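Local coordinates for 6-phospho-beta-d glycosidase (Streptococcus pyogenes, PDB 5FOO), which probably hydrolyses 6-phosphorylated beta-glucosides, as a family 1 glycoside hydrolase, and is caught here with 6-phosphocyclophellitol in its pocket, at residues Gly16-Ala24 with Pro48-His56; Ala240-Asn248 with Ser316-Asp324. The protein carries 1 engineered substitution. One frame throughout, in Å; residues are numbered along the deposited sequence.

In the fold
Both contacts belong to one eight-stranded parallel barrel and lie on opposite sides of the chain's centre: their own centres lie 36 Å apart and their nearest atoms about 18 Å apart, so they do not touch. Contact 1 joins the short helix 16-19 and the chain after it to the start of helix 54-67, and it reaches the pocket directly, since Gln18 binds 6-phosphocyclophellitol. Contact 2 lies further out, where a long loop after strand 302-305 packs on helix 235-258; the side chain of Asn248 is still about 13 Å from the ligand. Along the chain, contact 1 is complete before contact 2 begins.

Contact 1: Gly16-Ala24 with Pro48-His56; sequences GPQSEGRFA and PDTASDAYH. With JAZ (6-phosphocyclophellitol), chain G.
Phe23 lies across the first turn of helix 54-67, and its side chain can be followed outward. CB rests on the Tyr55 ring, 3.6 Å from Tyr55 CD2. With CG turned anti to the carbonyl carbon (chi1 -60°), the ring passes beneath His56, whose CE1 sits over the centre of one face. This is a T-shaped stack, His56 edge to Phe23 face, with the planes 66° apart. The opposite face has the carbonyl oxygen of Asp49 near its rim. Farther out, CE2 meets Asp53 OD1, and CZ ends against Thr50 OG1 at 3.5 Å. Asp53 OD1 also takes a 2.6 Å bond from His56 ND1 on its syn lone pair, in the plane of the imidazole, which fixes how the histidine is turned above Phe23.

Backbone bonds close the rest. Ala54 N donates to Ser19 O and Tyr55 N to Glu20 O, both at 3.0 Å, while Arg22 N reaches Asp49 O at 2.8 Å. Gly21, with positive phi, brings its CA close to Thr50 O and makes a CA-H...O contact with Pro48 O. A water bridges Pro17 O and Pro48 O, and takes a weak bond from Gly21 N. Arg22 runs alongside Asp49 in a long salt bridge, NH1 to OD1 3.6 Å; the stronger partner of NH1 is Glu36, in a salt bridge outside the two segments.

At the inner end Gln18 reaches away from this interface to the ligand. Its NE2 donates to O15 of 6-phosphocyclophellitol at 3.0 Å and its OE1 accepts from O16, so one amide reads two neighbouring hydroxyls. Here the short helix that follows the first strand of a family 1 TIM barrel supplies a glutamine to the sugar-binding pocket.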
loop_
_atom_site.group_PDB
_atom_site.type_symbol
_atom_site.label_atom_id
_atom_site.label_comp_id
_atom_site.label_asym_id
_atom_site.label_seq_id
_atom_site.Cartn_x
_atom_site.Cartn_y
_atom_site.Cartn_z
ATOM N N GLY A 16 6.115 -2.081 -8.240
ATOM C CA GLY A 16 7.129 -2.730 -9.104
ATOM C C GLY A 16 6.840 -4.252 -9.277
ATOM O O GLY A 16 6.804 -4.772 -10.406
ATOM N N PRO A 17 6.633 -4.961 -8.165
ATOM C CA PRO A 17 6.431 -6.405 -8.263
ATOM C C PRO A 17 5.157 -6.807 -9.026
ATOM O O PRO A 17 5.152 -7.830 -9.701
ATOM C CB PRO A 17 6.381 -6.854 -6.798
ATOM C CG PRO A 17 7.117 -5.804 -6.042
ATOM C CD PRO A 17 6.783 -4.523 -6.768
ATOM N N GLN A 18 4.095 -6.020 -8.939
ATOM C CA GLN A 18 2.833 -6.398 -9.513
ATOM C C GLN A 18 2.740 -6.004 -10.982
ATOM O O GLN A 18 1.884 -6.524 -11.681
ATOM C CB GLN A 18 1.710 -5.788 -8.737
ATOM C CG GLN A 18 1.687 -6.262 -7.304
ATOM C CD GLN A 18 0.610 -5.609 -6.495
ATOM O OE1 GLN A 18 0.853 -4.600 -5.800
ATOM N NE2 GLN A 18 -0.594 -6.211 -6.515
ATOM N N SER A 19 3.618 -5.097 -11.461
ATOM C CA SER A 19 3.511 -4.610 -12.797
ATOM C C SER A 19 4.708 -4.968 -13.684
ATOM O O SER A 19 4.522 -5.172 -14.872
ATOM C CB SER A 19 3.305 -3.083 -12.751
ATOM O OG SER A 19 4.436 -2.443 -12.143
ATOM N N GLU A 20 5.926 -4.988 -13.133
ATOM C CA GLU A 20 7.136 -4.964 -13.974
ATOM C C GLU A 20 7.415 -6.230 -14.745
ATOM O O GLU A 20 7.752 -6.182 -15.935
ATOM C CB GLU A 20 8.384 -4.688 -13.139
ATOM C CG GLU A 20 8.559 -3.241 -12.668
ATOM C CD GLU A 20 9.668 -3.055 -11.642
ATOM O OE1 GLU A 20 10.522 -3.999 -11.508
ATOM O OE2 GLU A 20 9.735 -1.948 -11.005
ATOM N N GLY A 21 7.305 -7.362 -14.052
ATOM C CA GLY A 21 7.932 -8.608 -14.532
ATOM C C GLY A 21 9.351 -8.687 -13.989
ATOM O O GLY A 21 9.883 -7.690 -13.506
ATOM N N ARG A 22 9.942 -9.879 -14.035
ATOM C CA ARG A 22 11.295 -10.111 -13.541
ATOM C C ARG A 22 12.366 -9.919 -14.607
ATOM O O ARG A 22 13.523 -10.167 -14.350
ATOM C CB ARG A 22 11.389 -11.492 -12.960
ATOM C CG ARG A 22 10.565 -11.610 -11.667
ATOM C CD ARG A 22 10.778 -13.004 -11.012
ATOM N NE ARG A 22 12.184 -13.311 -10.760
ATOM C CZ ARG A 22 12.702 -14.505 -10.434
ATOM N NH1 ARG A 22 11.962 -15.621 -10.264
ATOM N NH2 ARG A 22 14.005 -14.602 -10.290
ATOM N N PHE A 23 11.976 -9.411 -15.773
ATOM C CA PHE A 23 12.885 -9.152 -16.852
ATOM C C PHE A 23 14.032 -8.361 -16.322
ATOM O O PHE A 23 13.764 -7.360 -15.719
ATOM C CB PHE A 23 12.211 -8.325 -17.920
ATOM C CG PHE A 23 11.006 -8.980 -18.503
ATOM C CD1 PHE A 23 11.139 -9.957 -19.454
ATOM C CD2 PHE A 23 9.712 -8.582 -18.104
ATOM C CE1 PHE A 23 10.009 -10.559 -20.002
ATOM C CE2 PHE A 23 8.598 -9.172 -18.662
ATOM C CZ PHE A 23 8.752 -10.151 -19.607
ATOM N N ALA A 24 15.275 -8.839 -16.564
ATOM C CA ALA A 24 16.547 -8.231 -16.099
ATOM C C ALA A 24 16.669 -7.866 -14.605
ATOM O O ALA A 24 17.390 -6.923 -14.258
ATOM C CB ALA A 24 16.892 -7.020 -16.936
ATOM N N PRO A 48 4.982 -14.011 -11.139
ATOM C CA PRO A 48 5.385 -12.660 -11.440
ATOM C C PRO A 48 6.480 -12.519 -12.454
ATOM O O PRO A 48 7.078 -11.429 -12.528
ATOM C CB PRO A 48 5.899 -12.179 -10.068
ATOM C CG PRO A 48 6.578 -13.415 -9.509
ATOM C CD PRO A 48 5.613 -14.504 -9.882
ATOM N N ASP A 49 6.841 -13.582 -13.177
ATOM C CA ASP A 49 7.951 -13.447 -14.134
ATOM C C ASP A 49 7.723 -12.400 -15.240
ATOM O O ASP A 49 8.686 -11.759 -15.713
ATOM C CB ASP A 49 8.312 -14.769 -14.810
ATOM C CG ASP A 49 8.795 -15.824 -13.820
ATOM O OD1 ASP A 49 9.782 -15.554 -13.108
ATOM O OD2 ASP A 49 8.170 -16.889 -13.750
ATOM N N THR A 50 6.466 -12.253 -15.643
ATOM C CA THR A 50 6.137 -11.279 -16.641
ATOM C C THR A 50 5.209 -10.212 -16.093
ATOM O O THR A 50 5.390 -9.063 -16.467
ATOM C CB THR A 50 5.549 -11.979 -17.891
ATOM O OG1 THR A 50 6.630 -12.689 -18.500
ATOM C CG2 THR A 50 5.018 -11.001 -18.924
ATOM N N ALA A 51 4.277 -10.595 -15.203
ATOM C CA ALA A 51 3.287 -9.746 -14.624
ATOM C C ALA A 51 2.600 -8.908 -15.712
ATOM O O ALA A 51 2.128 -9.485 -16.685
ATOM C CB ALA A 51 3.921 -8.892 -13.515
ATOM N N SER A 52 2.579 -7.562 -15.625
ATOM C CA SER A 52 1.939 -6.809 -16.674
ATOM C C SER A 52 2.966 -6.132 -17.597
ATOM O O SER A 52 2.626 -5.188 -18.228
ATOM C CB SER A 52 0.901 -5.820 -16.102
ATOM O OG SER A 52 -0.298 -6.538 -15.766
ATOM N N ASP A 53 4.193 -6.633 -17.655
ATOM C CA ASP A 53 5.161 -6.263 -18.685
ATOM C C ASP A 53 5.540 -4.751 -18.660
ATOM O O ASP A 53 5.947 -4.172 -19.690
ATOM C CB ASP A 53 4.643 -6.682 -20.095
ATOM C CG ASP A 53 5.724 -6.634 -21.181
ATOM O OD1 ASP A 53 6.900 -6.951 -20.792
ATOM O OD2 ASP A 53 5.379 -6.281 -22.400
ATOM N N ALA A 54 5.428 -4.129 -17.492
ATOM C CA ALA A 54 5.848 -2.730 -17.352
ATOM C C ALA A 54 7.364 -2.534 -17.571
ATOM O O ALA A 54 7.796 -1.435 -17.979
ATOM C CB ALA A 54 5.404 -2.158 -16.022
ATOM N N TYR A 55 8.177 -3.564 -17.340
ATOM C CA TYR A 55 9.564 -3.466 -17.721
ATOM C C TYR A 55 9.723 -2.917 -19.179
ATOM O O TYR A 55 10.558 -2.013 -19.444
ATOM C CB TYR A 55 10.359 -4.759 -17.505
ATOM C CG TYR A 55 11.826 -4.586 -17.870
ATOM C CD1 TYR A 55 12.721 -4.040 -16.967
ATOM C CD2 TYR A 55 12.308 -4.911 -19.153
ATOM C CE1 TYR A 55 14.044 -3.804 -17.323
ATOM C CE2 TYR A 55 13.646 -4.723 -19.487
ATOM C CZ TYR A 55 14.504 -4.156 -18.565
ATOM O OH TYR A 55 15.865 -3.940 -18.857
ATOM N N HIS A 56 8.890 -3.440 -20.098
ATOM C CA HIS A 56 8.924 -3.048 -21.481
ATOM C C HIS A 56 7.970 -1.904 -21.795
ATOM O O HIS A 56 8.318 -1.024 -22.560
ATOM C CB HIS A 56 8.624 -4.251 -22.360
ATOM C CG HIS A 56 9.632 -5.355 -22.250
ATOM N ND1 HIS A 56 9.338 -6.580 -21.691
ATOM C CD2 HIS A 56 10.900 -5.451 -22.707
ATOM C CE1 HIS A 56 10.403 -7.363 -21.778
ATOM N NE2 HIS A 56 11.366 -6.702 -22.385
HETATM C C2 JAZ G . -3.294 -5.177 -3.853
HETATM C C3 JAZ G . -2.309 -4.027 -3.555
HETATM C C4 JAZ G . -2.476 -3.534 -2.122
HETATM C C5 JAZ G . -3.892 -3.058 -1.829
HETATM C C6 JAZ G . -4.900 -4.116 -2.219
HETATM C C7 JAZ G . -4.698 -4.621 -3.648
HETATM C C8 JAZ G . -5.805 -5.575 -4.089
HETATM O O9 JAZ G . -5.739 -6.719 -3.241
HETATM P P10 JAZ G . -6.177 -8.132 -3.819
HETATM O O11 JAZ G . -5.926 -9.067 -2.690
HETATM O O12 JAZ G . -5.567 -8.391 -5.133
HETATM O O13 JAZ G . -7.609 -8.013 -4.111
HETATM O O14 JAZ G . -4.869 -5.187 -1.266
HETATM O O15 JAZ G . -3.190 -5.597 -5.218
HETATM O O16 JAZ G . -1.014 -4.550 -3.713
HETATM O O17 JAZ G . -1.544 -2.501 -1.853
HETATM O O HOH W 1 6.994 -8.804 -11.457
#

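Contact 2: Ala240-Asn248 with Ser316-Asp324; sequences AAHFAELWN and SWSPEWYYD. With EDO (1,2-ethanediol), chain L; EDO (1,2-ethanediol), chain K.
Trp317 opens the loop's side of this interface by turning the edge of its six-membered ring to the face of Trp247, a T-shaped pair with centroids 5.3 Å apart and planes at 64°. Its CZ2 also reaches Phe243 CZ. The indole nitrogens of the pair bond outside it, Trp317 NE1 to Asp272 and Trp247 NE1 to Glu171.

Next along, Ser318 OG accepts from Glu320 N in an ST turn, at the head of the 3-10 turn 319-321. Pro319 then lies over the same face of Trp247 as Trp317, but above the pyrrole part: CB stands 3.7 Å from the centroid of that five-membered ring, only 16° off its normal, a CH-pi contact.

Tyr322 turns the edge of its ring to the face of Phe243, with CD2 3.7 Å from Phe243 CE2 and the two planes steeply inclined. Its hydroxyl bonds to Asp272, the carboxylate that also holds Trp317.

Tyr323 comes next and makes the largest contribution from this segment. Its CG sits between backbone N and carbonyl carbon, laying the ring along the helix. CB touches Ala240 CB at 3.8 Å, and Ala244 CB stands over the centre of one ring face, 3.7 Å from the centroid. Glu320 CA lies over the opposite face. Beyond the ring, the hydroxyl accepts from Asn248 ND2 at 3.1 Å in a nearly straight bond (176°). The same ND2 donates to Ala244 O, one turn back, so the amide is held at both hydrogens.

Taken together, this is a buried aromatic cluster on the outside of a TIM barrel, fastening the long loop after strand 302-305 to helix 235-258, which follows the fifth barrel strand.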
loop_
_atom_site.group_PDB
_atom_site.type_symbol
_atom_site.label_atom_id
_atom_site.label_comp_id
_atom_site.label_asym_id
_atom_site.label_seq_id
_atom_site.Cartn_x
_atom_site.Cartn_y
_atom_site.Cartn_z
ATOM N N ALA A 240 -13.286 -4.642 22.147
ATOM C CA ALA A 240 -12.739 -5.312 20.970
ATOM C C ALA A 240 -12.289 -4.336 19.833
ATOM O O ALA A 240 -11.166 -4.469 19.305
ATOM C CB ALA A 240 -13.737 -6.298 20.388
ATOM N N ALA A 241 -13.173 -3.414 19.448
ATOM C CA ALA A 241 -12.898 -2.382 18.400
ATOM C C ALA A 241 -11.762 -1.476 18.800
ATOM O O ALA A 241 -10.857 -1.192 17.997
ATOM C CB ALA A 241 -14.143 -1.534 18.108
ATOM N N HIS A 242 -11.775 -1.119 20.080
ATOM C CA HIS A 242 -10.751 -0.299 20.659
ATOM C C HIS A 242 -9.404 -0.963 20.479
ATOM O O HIS A 242 -8.452 -0.305 20.006
ATOM C CB HIS A 242 -11.000 -0.017 22.152
ATOM C CG HIS A 242 -10.021 0.955 22.728
ATOM N ND1 HIS A 242 -9.994 2.281 22.355
ATOM C CD2 HIS A 242 -8.989 0.790 23.565
ATOM C CE1 HIS A 242 -9.027 2.904 22.981
ATOM N NE2 HIS A 242 -8.396 2.017 23.715
ATOM N N PHE A 243 -9.282 -2.234 20.863
ATOM C CA PHE A 243 -7.983 -2.861 20.728
ATOM C C PHE A 243 -7.651 -3.075 19.256
ATOM O O PHE A 243 -6.518 -2.865 18.846
ATOM C CB PHE A 243 -7.765 -4.135 21.606
ATOM C CG PHE A 243 -6.382 -4.711 21.427
ATOM C CD1 PHE A 243 -5.304 -4.222 22.157
ATOM C CD2 PHE A 243 -6.130 -5.611 20.411
ATOM C CE1 PHE A 243 -4.023 -4.692 21.893
ATOM C CE2 PHE A 243 -4.821 -6.089 20.158
ATOM C CZ PHE A 243 -3.788 -5.631 20.886
ATOM N N ALA A 244 -8.628 -3.441 18.430
ATOM C CA ALA A 244 -8.342 -3.644 17.038
ATOM C C ALA A 244 -7.802 -2.361 16.351
ATOM O O ALA A 244 -6.950 -2.441 15.437
ATOM C CB ALA A 244 -9.522 -4.156 16.305
ATOM N N GLU A 245 -8.263 -1.207 16.828
ATOM C CA GLU A 245 -7.752 0.089 16.309
ATOM C C GLU A 245 -6.378 0.319 16.807
ATOM O O GLU A 245 -5.514 0.679 16.019
ATOM C CB GLU A 245 -8.663 1.260 16.649
ATOM C CG GLU A 245 -10.039 1.003 16.037
ATOM C CD GLU A 245 -10.641 2.117 15.257
ATOM O OE1 GLU A 245 -10.175 3.232 15.416
ATOM O OE2 GLU A 245 -11.602 1.846 14.496
ATOM N N LEU A 246 -6.146 0.062 18.092
ATOM C CA LEU A 246 -4.803 0.279 18.643
ATOM C C LEU A 246 -3.702 -0.396 17.839
ATOM O O LEU A 246 -2.646 0.215 17.609
ATOM C CB LEU A 246 -4.645 -0.195 20.084
ATOM C CG LEU A 246 -5.192 0.608 21.230
ATOM C CD1 LEU A 246 -4.963 -0.205 22.499
ATOM C CD2 LEU A 246 -4.467 1.936 21.327
ATOM N N TRP A 247 -3.931 -1.674 17.508
ATOM C CA TRP A 247 -3.028 -2.486 16.739
ATOM C C TRP A 247 -3.052 -2.133 15.245
ATOM O O TRP A 247 -2.016 -1.823 14.690
ATOM C CB TRP A 247 -3.313 -4.012 16.950
ATOM C CG TRP A 247 -2.481 -4.889 16.102
ATOM C CD1 TRP A 247 -2.892 -5.504 14.952
ATOM C CD2 TRP A 247 -1.116 -5.305 16.308
ATOM N NE1 TRP A 247 -1.876 -6.212 14.409
ATOM C CE2 TRP A 247 -0.759 -6.086 15.209
ATOM C CE3 TRP A 247 -0.150 -5.053 17.286
ATOM C CZ2 TRP A 247 0.479 -6.644 15.081
ATOM C CZ3 TRP A 247 1.072 -5.614 17.157
ATOM C CH2 TRP A 247 1.394 -6.393 16.056
ATOM N N ASN A 248 -4.199 -2.255 14.598
ATOM C CA ASN A 248 -4.248 -2.178 13.130
ATOM C C ASN A 248 -4.039 -0.753 12.581
ATOM O O ASN A 248 -3.630 -0.606 11.446
ATOM C CB ASN A 248 -5.541 -2.781 12.540
ATOM C CG ASN A 248 -5.659 -4.269 12.824
ATOM O OD1 ASN A 248 -4.989 -5.086 12.188
ATOM N ND2 ASN A 248 -6.441 -4.624 13.851
ATOM N N SER A 316 0.704 -18.912 19.767
ATOM C CA SER A 316 1.523 -17.730 19.566
ATOM C C SER A 316 0.641 -16.507 19.937
ATOM O O SER A 316 -0.567 -16.579 19.828
ATOM C CB SER A 316 1.899 -17.732 18.100
ATOM O OG SER A 316 2.600 -16.587 17.739
ATOM N N TRP A 317 1.220 -15.398 20.357
ATOM C CA TRP A 317 0.497 -14.139 20.475
ATOM C C TRP A 317 -0.138 -13.728 19.125
ATOM O O TRP A 317 0.402 -13.994 18.059
ATOM C CB TRP A 317 1.383 -13.018 21.047
ATOM C CG TRP A 317 0.586 -11.776 21.433
ATOM C CD1 TRP A 317 -0.033 -11.543 22.610
ATOM C CD2 TRP A 317 0.309 -10.630 20.605
ATOM N NE1 TRP A 317 -0.648 -10.301 22.580
ATOM C CE2 TRP A 317 -0.473 -9.747 21.351
ATOM C CE3 TRP A 317 0.650 -10.269 19.308
ATOM C CZ2 TRP A 317 -0.920 -8.522 20.839
ATOM C CZ3 TRP A 317 0.193 -9.008 18.809
ATOM C CH2 TRP A 317 -0.567 -8.184 19.568
ATOM N N SER A 318 -1.344 -13.169 19.217
ATOM C CA SER A 318 -2.033 -12.587 18.088
ATOM C C SER A 318 -2.912 -11.425 18.587
ATOM O O SER A 318 -3.456 -11.499 19.670
ATOM C CB SER A 318 -2.924 -13.620 17.375
ATOM O OG SER A 318 -3.865 -12.935 16.595
ATOM N N PRO A 319 -3.072 -10.353 17.780
ATOM C CA PRO A 319 -4.014 -9.276 18.136
ATOM C C PRO A 319 -5.442 -9.773 18.237
ATOM O O PRO A 319 -6.245 -9.225 19.018
ATOM C CB PRO A 319 -3.834 -8.239 16.976
ATOM C CG PRO A 319 -3.226 -9.023 15.843
ATOM C CD PRO A 319 -2.365 -10.095 16.517
ATOM N N GLU A 320 -5.733 -10.847 17.501
ATOM C CA GLU A 320 -7.031 -11.530 17.523
ATOM C C GLU A 320 -7.379 -12.320 18.783
ATOM O O GLU A 320 -8.497 -12.872 18.894
ATOM C CB GLU A 320 -7.231 -12.400 16.260
ATOM C CG GLU A 320 -7.155 -11.576 14.972
ATOM C CD GLU A 320 -7.865 -12.189 13.764
ATOM O OE1 GLU A 320 -8.156 -13.396 13.751
ATOM O OE2 GLU A 320 -8.103 -11.452 12.784
ATOM N N TRP A 321 -6.491 -12.314 19.754
ATOM C CA TRP A 321 -6.859 -12.667 21.115
ATOM C C TRP A 321 -7.938 -11.739 21.622
ATOM O O TRP A 321 -8.642 -12.137 22.496
ATOM C CB TRP A 321 -5.704 -12.476 22.116
ATOM C CG TRP A 321 -4.517 -13.497 22.089
ATOM C CD1 TRP A 321 -4.256 -14.435 21.148
ATOM C CD2 TRP A 321 -3.463 -13.599 23.071
ATOM N NE1 TRP A 321 -3.106 -15.133 21.492
ATOM C CE2 TRP A 321 -2.616 -14.640 22.672
ATOM C CE3 TRP A 321 -3.187 -12.926 24.264
ATOM C CZ2 TRP A 321 -1.475 -15.021 23.420
ATOM C CZ3 TRP A 321 -2.051 -13.280 24.993
ATOM C CH2 TRP A 321 -1.203 -14.306 24.558
ATOM N N TYR A 322 -7.996 -10.475 21.167
ATOM C CA TYR A 322 -8.893 -9.493 21.745
ATOM C C TYR A 322 -10.109 -9.154 20.875
ATOM O O TYR A 322 -10.911 -8.309 21.278
ATOM C CB TYR A 322 -8.120 -8.212 22.104
ATOM C CG TYR A 322 -7.032 -8.477 23.091
ATOM C CD1 TYR A 322 -7.329 -8.748 24.400
ATOM C CD2 TYR A 322 -5.698 -8.594 22.678
ATOM C CE1 TYR A 322 -6.327 -9.083 25.312
ATOM C CE2 TYR A 322 -4.678 -8.892 23.577
ATOM C CZ TYR A 322 -4.994 -9.156 24.900
ATOM O OH TYR A 322 -3.997 -9.450 25.833
ATOM N N TYR A 323 -10.243 -9.762 19.695
ATOM C CA TYR A 323 -11.396 -9.489 18.842
ATOM C C TYR A 323 -11.481 -10.560 17.773
ATOM O O TYR A 323 -10.492 -11.133 17.456
ATOM C CB TYR A 323 -11.275 -8.077 18.168
ATOM C CG TYR A 323 -10.055 -7.887 17.268
ATOM C CD1 TYR A 323 -10.090 -8.263 15.929
ATOM C CD2 TYR A 323 -8.852 -7.395 17.780
ATOM C CE1 TYR A 323 -8.948 -8.161 15.085
ATOM C CE2 TYR A 323 -7.698 -7.276 16.962
ATOM C CZ TYR A 323 -7.764 -7.641 15.614
ATOM O OH TYR A 323 -6.674 -7.504 14.828
ATOM N N ASP A 324 -12.679 -10.756 17.226
ATOM C CA ASP A 324 -12.950 -11.568 16.084
ATOM C C ASP A 324 -13.519 -10.664 14.986
ATOM O O ASP A 324 -14.154 -9.656 15.285
ATOM C CB ASP A 324 -14.094 -12.603 16.363
ATOM C CG ASP A 324 -13.705 -13.719 17.342
ATOM O OD1 ASP A 324 -12.570 -13.762 17.839
ATOM O OD2 ASP A 324 -14.589 -14.537 17.649
HETATM C C1 EDO L . -10.787 -14.458 15.266
HETATM O O1 EDO L . -11.353 -15.737 14.839
HETATM C C2 EDO L . -10.044 -14.577 16.609
HETATM O O2 EDO L . -10.218 -13.522 17.614
HETATM C C1 EDO K . -9.582 -15.720 20.278
HETATM O O1 EDO K . -9.462 -15.193 21.632
HETATM C C2 EDO K . -8.239 -16.275 19.795
HETATM O O2 EDO K . -8.168 -16.073 18.374
#